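Local coordinates for Vv2_1132 (Vibrio vulnificus CMCP6, PDB 5Y9S), which probably regulates transcription as a LysR-family DNA-binding protein that assembles into a tetramer and carries a periplasmic-binding-protein-like effector domain, at residues Q198-T209 against L224-S235. Sequence-based numbering, arbitrary orientation.
Sequences QTIPYLSYSEHT and LTLKPVFETTLS
The ring of Tyr202 is held between Leu226 CD1, which lies 4.3 Å above its centre, and Ser204 CB of its own strand, near the rim of the opposite face. With CG anti to the backbone N (chi1 171°), the tyrosine lies across Leu226, and Tyr202 CB meets Leu226 CB at 3.7 Å. Ile200 runs alongside Leu226, pointing the same way, while Ile200 CD1 also reaches Leu224 CD1. Helix 210-220 packs on Tyr202 and Leu226, the usual burial of one sheet face in a beta-alpha-beta crossover, here within the LysR substrate-binding domain, probably the effector-binding part.

Val229 touches both Pro201 and Leu203: CG1 meets Pro201 CB at 3.7 Å and CG2 meets Leu203 CD2. The backbones form a parallel ladder in which Tyr202 O accepts from Val229 N at 3.0 Å, yet Ser204 N passes over Val229 O and donates almost straight (177°) to Phe230 O, so Val229 is the extra residue of a beta bulge.

Farther on, Tyr205 OH and Ser235 OG share a hydrogen bond of 2.7 Å, the serine oxygen lying in the ring plane at its edge. Thr209 CG2 packs against Thr233 CG2. Glu231 makes a salt bridge with Lys96 of the second subunit; a strand of that subunit pairs in parallel with Phe230-Thr232 and continues the sheet. Strand 225-232 thus serves both fold and assembly, through apolar packing on helix 210-220 and through backbone pairing and charge at the interface.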
ATOM      1  N   GLN D 198      22.025 -48.241 -18.810  1.00 67.65           N
ATOM      2  CA  GLN D 198      21.733 -48.225 -17.375  1.00 66.57           C
ATOM      3  C   GLN D 198      20.883 -47.024 -16.952  1.00 61.81           C
ATOM      4  O   GLN D 198      20.262 -46.362 -17.788  1.00 57.62           O
ATOM      5  CB  GLN D 198      23.028 -48.230 -16.569  1.00 64.92           C
ATOM      6  CG  GLN D 198      23.223 -49.467 -15.723  1.00 72.43           C
ATOM      7  CD  GLN D 198      24.662 -49.635 -15.279  1.00 77.66           C
ATOM      8  OE1 GLN D 198      25.535 -48.846 -15.654  1.00 75.01           O
ATOM      9  NE2 GLN D 198      24.923 -50.674 -14.485  1.00 80.86           N
ATOM     10  N   THR D 199      20.857 -46.767 -15.641  1.00 61.00           N
ATOM     11  CA  THR D 199      20.196 -45.600 -15.067  1.00 55.95           C
ATOM     12  C   THR D 199      21.231 -44.493 -14.888  1.00 55.35           C
ATOM     13  O   THR D 199      22.205 -44.655 -14.140  1.00 50.95           O
ATOM     14  CB  THR D 199      19.532 -45.944 -13.731  1.00 52.68           C
ATOM     15  OG1 THR D 199      18.268 -46.584 -13.965  1.00 55.83           O
ATOM     16  CG2 THR D 199      19.320 -44.683 -12.875  1.00 37.13           C
ATOM     17  N   ILE D 200      21.021 -43.379 -15.570  1.00 51.75           N
ATOM     18  CA  ILE D 200      22.027 -42.332 -15.734  1.00 47.35           C
ATOM     19  C   ILE D 200      21.558 -41.097 -14.985  1.00 42.30           C
ATOM     20  O   ILE D 200      20.429 -40.644 -15.213  1.00 40.45           O
ATOM     21  CB  ILE D 200      22.257 -41.991 -17.214  1.00 50.05           C
ATOM     22  CG1 ILE D 200      22.114 -43.247 -18.075  1.00 51.45           C
ATOM     23  CG2 ILE D 200      23.601 -41.335 -17.379  1.00 51.67           C
ATOM     24  CD1 ILE D 200      22.167 -42.977 -19.561  1.00 49.67           C
ATOM     25  N   PRO D 201      22.379 -40.517 -14.117  1.00 33.71           N
ATOM     26  CA  PRO D 201      22.000 -39.249 -13.493  1.00 29.30           C
ATOM     27  C   PRO D 201      21.874 -38.170 -14.556  1.00 36.18           C
ATOM     28  O   PRO D 201      22.706 -38.061 -15.461  1.00 35.20           O
ATOM     29  CB  PRO D 201      23.152 -38.962 -12.523  1.00 39.50           C
ATOM     30  CG  PRO D 201      23.950 -40.238 -12.450  1.00 40.38           C
ATOM     31  CD  PRO D 201      23.742 -40.926 -13.753  1.00 40.32           C
ATOM     32  N   TYR D 202      20.814 -37.377 -14.445  1.00 33.56           N
ATOM     33  CA  TYR D 202      20.413 -36.449 -15.492  1.00 31.08           C
ATOM     34  C   TYR D 202      20.396 -35.045 -14.915  1.00 27.12           C
ATOM     35  O   TYR D 202      19.709 -34.797 -13.917  1.00 29.56           O
ATOM     36  CB  TYR D 202      19.042 -36.841 -16.046  1.00 29.48           C
ATOM     37  CG  TYR D 202      18.428 -35.834 -16.992  1.00 33.97           C
ATOM     38  CD1 TYR D 202      19.192 -35.187 -17.961  1.00 37.61           C
ATOM     39  CD2 TYR D 202      17.076 -35.546 -16.929  1.00 33.64           C
ATOM     40  CE1 TYR D 202      18.623 -34.265 -18.833  1.00 30.02           C
ATOM     41  CE2 TYR D 202      16.494 -34.634 -17.803  1.00 32.25           C
ATOM     42  CZ  TYR D 202      17.274 -33.997 -18.744  1.00 34.47           C
ATOM     43  OH  TYR D 202      16.686 -33.088 -19.594  1.00 50.48           O
ATOM     44  N   LEU D 203      21.161 -34.134 -15.532  1.00 28.80           N
ATOM     45  CA  LEU D 203      21.218 -32.725 -15.131  1.00 27.94           C
ATOM     46  C   LEU D 203      20.352 -31.927 -16.105  1.00 25.96           C
ATOM     47  O   LEU D 203      20.732 -31.738 -17.263  1.00 22.34           O
ATOM     48  CB  LEU D 203      22.656 -32.207 -15.130  1.00 21.66           C
ATOM     49  CG  LEU D 203      23.758 -33.126 -14.598  1.00 27.94           C
ATOM     50  CD1 LEU D 203      25.116 -32.781 -15.238  1.00 31.11           C
ATOM     51  CD2 LEU D 203      23.846 -33.023 -13.089  1.00 20.60           C
ATOM     52  N   SER D 204      19.205 -31.450 -15.633  1.00 26.61           N
ATOM     53  CA  SER D 204      18.107 -31.039 -16.499  1.00 25.95           C
ATOM     54  C   SER D 204      17.787 -29.553 -16.350  1.00 23.93           C
ATOM     55  O   SER D 204      18.216 -28.879 -15.406  1.00 29.65           O
ATOM     56  CB  SER D 204      16.849 -31.844 -16.182  1.00 18.36           C
ATOM     57  OG  SER D 204      16.336 -31.441 -14.926  1.00 29.90           O
ATOM     58  N   TYR D 205      16.987 -29.052 -17.290  1.00 20.47           N
ATOM     59  CA  TYR D 205      16.521 -27.673 -17.242  1.00 22.27           C
ATOM     60  C   TYR D 205      15.185 -27.590 -16.519  1.00 15.45           C
ATOM     61  O   TYR D 205      14.389 -28.531 -16.532  1.00 20.38           O
ATOM     62  CB  TYR D 205      16.364 -27.106 -18.641  1.00 22.94           C
ATOM     63  CG  TYR D 205      17.653 -26.884 -19.399  1.00 27.10           C
ATOM     64  CD1 TYR D 205      18.328 -25.684 -19.304  1.00 16.14           C
ATOM     65  CD2 TYR D 205      18.151 -27.856 -20.271  1.00 23.69           C
ATOM     66  CE1 TYR D 205      19.488 -25.447 -20.018  1.00 16.59           C
ATOM     67  CE2 TYR D 205      19.304 -27.638 -20.984  1.00 17.47           C
ATOM     68  CZ  TYR D 205      19.969 -26.431 -20.858  1.00 27.35           C
ATOM     69  OH  TYR D 205      21.122 -26.206 -21.565  1.00 26.47           O
ATOM     70  N   SER D 206      14.956 -26.460 -15.866  1.00 23.83           N
ATOM     71  CA  SER D 206      13.649 -26.184 -15.278  1.00 14.99           C
ATOM     72  C   SER D 206      12.570 -26.192 -16.352  1.00 30.67           C
ATOM     73  O   SER D 206      12.810 -25.845 -17.512  1.00 15.03           O
ATOM     74  CB  SER D 206      13.673 -24.836 -14.570  1.00 19.89           C
ATOM     75  OG  SER D 206      14.820 -24.771 -13.734  1.00 32.38           O
ATOM     76  N   GLU D 207      11.359 -26.582 -15.957  1.00 28.35           N
ATOM     77  CA  GLU D 207      10.358 -26.851 -16.979  1.00 34.41           C
ATOM     78  C   GLU D 207       9.893 -25.594 -17.684  1.00 33.63           C
ATOM     79  O   GLU D 207       9.252 -25.702 -18.732  1.00 45.39           O
ATOM     80  CB  GLU D 207       9.163 -27.586 -16.376  1.00 40.93           C
ATOM     81  CG  GLU D 207       8.788 -27.115 -15.000  1.00 55.26           C
ATOM     82  CD  GLU D 207       7.550 -27.806 -14.487  1.00 68.81           C
ATOM     83  OE1 GLU D 207       7.168 -27.567 -13.320  1.00 67.26           O
ATOM     84  OE2 GLU D 207       6.959 -28.589 -15.260  1.00 77.41           O
ATOM     85  N   HIS D 208      10.227 -24.417 -17.168  1.00 29.67           N
ATOM     86  CA  HIS D 208       9.717 -23.166 -17.711  1.00 33.47           C
ATOM     87  C   HIS D 208      10.788 -22.384 -18.465  1.00 29.80           C
ATOM     88  O   HIS D 208      10.803 -21.151 -18.454  1.00 43.32           O
ATOM     89  CB  HIS D 208       9.098 -22.339 -16.587  1.00 42.47           C
ATOM     90  CG  HIS D 208       8.011 -23.066 -15.852  1.00 44.65           C
ATOM     91  ND1 HIS D 208       6.857 -23.504 -16.474  1.00 42.40           N
ATOM     92  CD2 HIS D 208       7.915 -23.462 -14.560  1.00 43.47           C
ATOM     93  CE1 HIS D 208       6.096 -24.131 -15.594  1.00 37.97           C
ATOM     94  NE2 HIS D 208       6.712 -24.118 -14.425  1.00 43.93           N
ATOM     95  N   THR D 209      11.684 -23.093 -19.125  1.00 27.75           N
ATOM     96  CA  THR D 209      12.711 -22.511 -19.968  1.00 21.36           C
ATOM     97  C   THR D 209      12.463 -22.946 -21.401  1.00 19.65           C
ATOM     98  O   THR D 209      11.831 -23.971 -21.659  1.00 23.02           O
ATOM     99  CB  THR D 209      14.096 -22.982 -19.535  1.00 18.47           C
ATOM    100  OG1 THR D 209      14.153 -24.413 -19.650  1.00 18.20           O
ATOM    101  CG2 THR D 209      14.361 -22.602 -18.104  1.00 30.27           C
ATOM    102  N   LEU D 224      16.793 -44.366 -22.968  1.00 53.27           N
ATOM    103  CA  LEU D 224      17.569 -44.071 -21.775  1.00 61.17           C
ATOM    104  C   LEU D 224      16.678 -44.137 -20.546  1.00 65.20           C
ATOM    105  O   LEU D 224      15.454 -44.021 -20.628  1.00 70.65           O
ATOM    106  CB  LEU D 224      18.220 -42.683 -21.859  1.00 59.89           C
ATOM    107  CG  LEU D 224      19.387 -42.503 -22.831  1.00 64.19           C
ATOM    108  CD1 LEU D 224      20.303 -43.728 -22.819  1.00 62.33           C
ATOM    109  CD2 LEU D 224      18.877 -42.219 -24.233  1.00 67.73           C
ATOM    110  N   THR D 225      17.314 -44.324 -19.396  1.00 59.40           N
ATOM    111  CA  THR D 225      16.646 -44.198 -18.105  1.00 58.21           C
ATOM    112  C   THR D 225      17.362 -43.071 -17.366  1.00 51.51           C
ATOM    113  O   THR D 225      18.348 -43.293 -16.659  1.00 55.33           O
ATOM    114  CB  THR D 225      16.667 -45.516 -17.329  1.00 61.28           C
ATOM    115  OG1 THR D 225      16.255 -46.577 -18.201  1.00 74.10           O
ATOM    116  CG2 THR D 225      15.718 -45.457 -16.129  1.00 45.07           C
ATOM    117  N   LEU D 226      16.861 -41.856 -17.541  1.00 47.24           N
ATOM    118  CA  LEU D 226      17.479 -40.662 -16.983  1.00 46.98           C
ATOM    119  C   LEU D 226      16.826 -40.324 -15.648  1.00 52.82           C
ATOM    120  O   LEU D 226      15.634 -40.003 -15.599  1.00 57.56           O
ATOM    121  CB  LEU D 226      17.359 -39.488 -17.953  1.00 37.45           C
ATOM    122  CG  LEU D 226      17.816 -39.771 -19.382  1.00 39.11           C
ATOM    123  CD1 LEU D 226      17.592 -38.560 -20.263  1.00 40.50           C
ATOM    124  CD2 LEU D 226      19.282 -40.189 -19.397  1.00 40.46           C
ATOM    125  N   LYS D 227      17.613 -40.379 -14.572  1.00 44.80           N
ATOM    126  CA  LYS D 227      17.119 -40.014 -13.255  1.00 51.87           C
ATOM    127  C   LYS D 227      17.510 -38.575 -12.942  1.00 49.49           C
ATOM    128  O   LYS D 227      18.696 -38.302 -12.708  1.00 45.41           O
ATOM    129  CB  LYS D 227      17.673 -40.964 -12.195  1.00 52.49           C
ATOM    130  CG  LYS D 227      17.544 -40.463 -10.765  1.00 53.32           C
ATOM    131  CD  LYS D 227      18.421 -41.289  -9.838  1.00 63.22           C
ATOM    132  CE  LYS D 227      19.181 -40.430  -8.833  1.00 62.85           C
ATOM    133  NZ  LYS D 227      20.619 -40.861  -8.709  1.00 62.16           N
ATOM    134  N   PRO D 228      16.558 -37.628 -12.919  1.00 49.96           N
ATOM    135  CA  PRO D 228      16.885 -36.236 -12.578  1.00 41.74           C
ATOM    136  C   PRO D 228      17.514 -36.055 -11.210  1.00 38.78           C
ATOM    137  O   PRO D 228      16.848 -36.221 -10.188  1.00 47.08           O
ATOM    138  CB  PRO D 228      15.521 -35.535 -12.636  1.00 34.77           C
ATOM    139  CG  PRO D 228      14.542 -36.598 -12.502  1.00 47.32           C
ATOM    140  CD  PRO D 228      15.129 -37.780 -13.220  1.00 50.83           C
ATOM    141  N   VAL D 229      18.788 -35.677 -11.180  1.00 38.55           N
ATOM    142  CA  VAL D 229      19.483 -35.386  -9.930  1.00 37.53           C
ATOM    143  C   VAL D 229      19.678 -33.902  -9.692  1.00 30.33           C
ATOM    144  O   VAL D 229      20.127 -33.525  -8.597  1.00 44.20           O
ATOM    145  CB  VAL D 229      20.854 -36.096  -9.866  1.00 41.27           C
ATOM    146  CG1 VAL D 229      20.715 -37.575 -10.181  1.00 37.33           C
ATOM    147  CG2 VAL D 229      21.819 -35.445 -10.829  1.00 37.14           C
ATOM    148  N   PHE D 230      19.382 -33.045 -10.668  1.00 30.44           N
ATOM    149  CA  PHE D 230      19.712 -31.632 -10.512  1.00 21.22           C
ATOM    150  C   PHE D 230      19.002 -30.836 -11.606  1.00 23.72           C
ATOM    151  O   PHE D 230      18.875 -31.312 -12.739  1.00 33.20           O
ATOM    152  CB  PHE D 230      21.244 -31.449 -10.555  1.00 22.15           C
ATOM    153  CG  PHE D 230      21.694 -30.032 -10.703  1.00 24.94           C
ATOM    154  CD1 PHE D 230      22.013 -29.272  -9.587  1.00 18.60           C
ATOM    155  CD2 PHE D 230      21.859 -29.471 -11.964  1.00 24.24           C
ATOM    156  CE1 PHE D 230      22.455 -27.940  -9.730  1.00 20.93           C
ATOM    157  CE2 PHE D 230      22.280 -28.153 -12.110  1.00 19.78           C
ATOM    158  CZ  PHE D 230      22.592 -27.390 -10.983  1.00 19.41           C
ATOM    159  N   GLU D 231      18.542 -29.631 -11.253  1.00 23.22           N
ATOM    160  CA  GLU D 231      17.624 -28.828 -12.051  1.00 16.40           C
ATOM    161  C   GLU D 231      18.097 -27.379 -12.053  1.00 16.36           C
ATOM    162  O   GLU D 231      18.498 -26.870 -11.004  1.00 23.01           O
ATOM    163  CB  GLU D 231      16.208 -28.925 -11.442  1.00 24.04           C
ATOM    164  CG  GLU D 231      15.022 -28.598 -12.336  1.00 36.28           C
ATOM    165  CD  GLU D 231      13.833 -28.137 -11.525  1.00 44.86           C
ATOM    166  OE1 GLU D 231      13.489 -28.824 -10.546  1.00 47.56           O
ATOM    167  OE2 GLU D 231      13.267 -27.077 -11.841  1.00 46.05           O
ATOM    168  N   THR D 232      18.022 -26.688 -13.196  1.00 18.80           N
ATOM    169  CA  THR D 232      18.421 -25.279 -13.201  1.00 15.32           C
ATOM    170  C   THR D 232      17.890 -24.580 -14.448  1.00 18.74           C
ATOM    171  O   THR D 232      17.523 -25.217 -15.435  1.00 19.42           O
ATOM    172  CB  THR D 232      19.942 -25.108 -13.147  1.00 22.52           C
ATOM    173  OG1 THR D 232      20.262 -23.720 -13.042  1.00 21.38           O
ATOM    174  CG2 THR D 232      20.565 -25.624 -14.422  1.00 26.94           C
ATOM    175  N   THR D 233      17.891 -23.248 -14.404  1.00 16.37           N
ATOM    176  CA  THR D 233      17.608 -22.470 -15.602  1.00 15.67           C
ATOM    177  C   THR D 233      18.880 -22.124 -16.372  1.00 23.15           C
ATOM    178  O   THR D 233      18.789 -21.604 -17.488  1.00 40.59           O
ATOM    179  CB  THR D 233      16.866 -21.182 -15.247  1.00 21.88           C
ATOM    180  OG1 THR D 233      17.576 -20.498 -14.187  1.00 21.42           O
ATOM    181  CG2 THR D 233      15.408 -21.481 -14.794  1.00 13.96           C
ATOM    182  N   LEU D 234      20.052 -22.397 -15.809  1.00 19.79           N
ATOM    183  CA  LEU D 234      21.311 -21.819 -16.280  1.00 18.50           C
ATOM    184  C   LEU D 234      22.154 -22.905 -16.925  1.00 25.82           C
ATOM    185  O   LEU D 234      22.691 -23.776 -16.229  1.00 28.42           O
ATOM    186  CB  LEU D 234      22.063 -21.150 -15.130  1.00 17.03           C
ATOM    187  CG  LEU D 234      21.229 -20.083 -14.421  1.00 25.37           C
ATOM    188  CD1 LEU D 234      21.921 -19.563 -13.202  1.00 21.62           C
ATOM    189  CD2 LEU D 234      20.903 -18.934 -15.386  1.00 36.50           C
ATOM    190  N   SER D 235      22.272 -22.836 -18.255  1.00 28.86           N
ATOM    191  CA  SER D 235      23.151 -23.742 -18.989  1.00 27.74           C
ATOM    192  C   SER D 235      24.517 -23.838 -18.333  1.00 24.62           C
ATOM    193  O   SER D 235      25.068 -24.934 -18.167  1.00 29.79           O
ATOM    194  CB  SER D 235      23.288 -23.274 -20.443  1.00 22.50           C
ATOM    195  OG  SER D 235      22.213 -23.785 -21.207  1.00 24.73           O
TER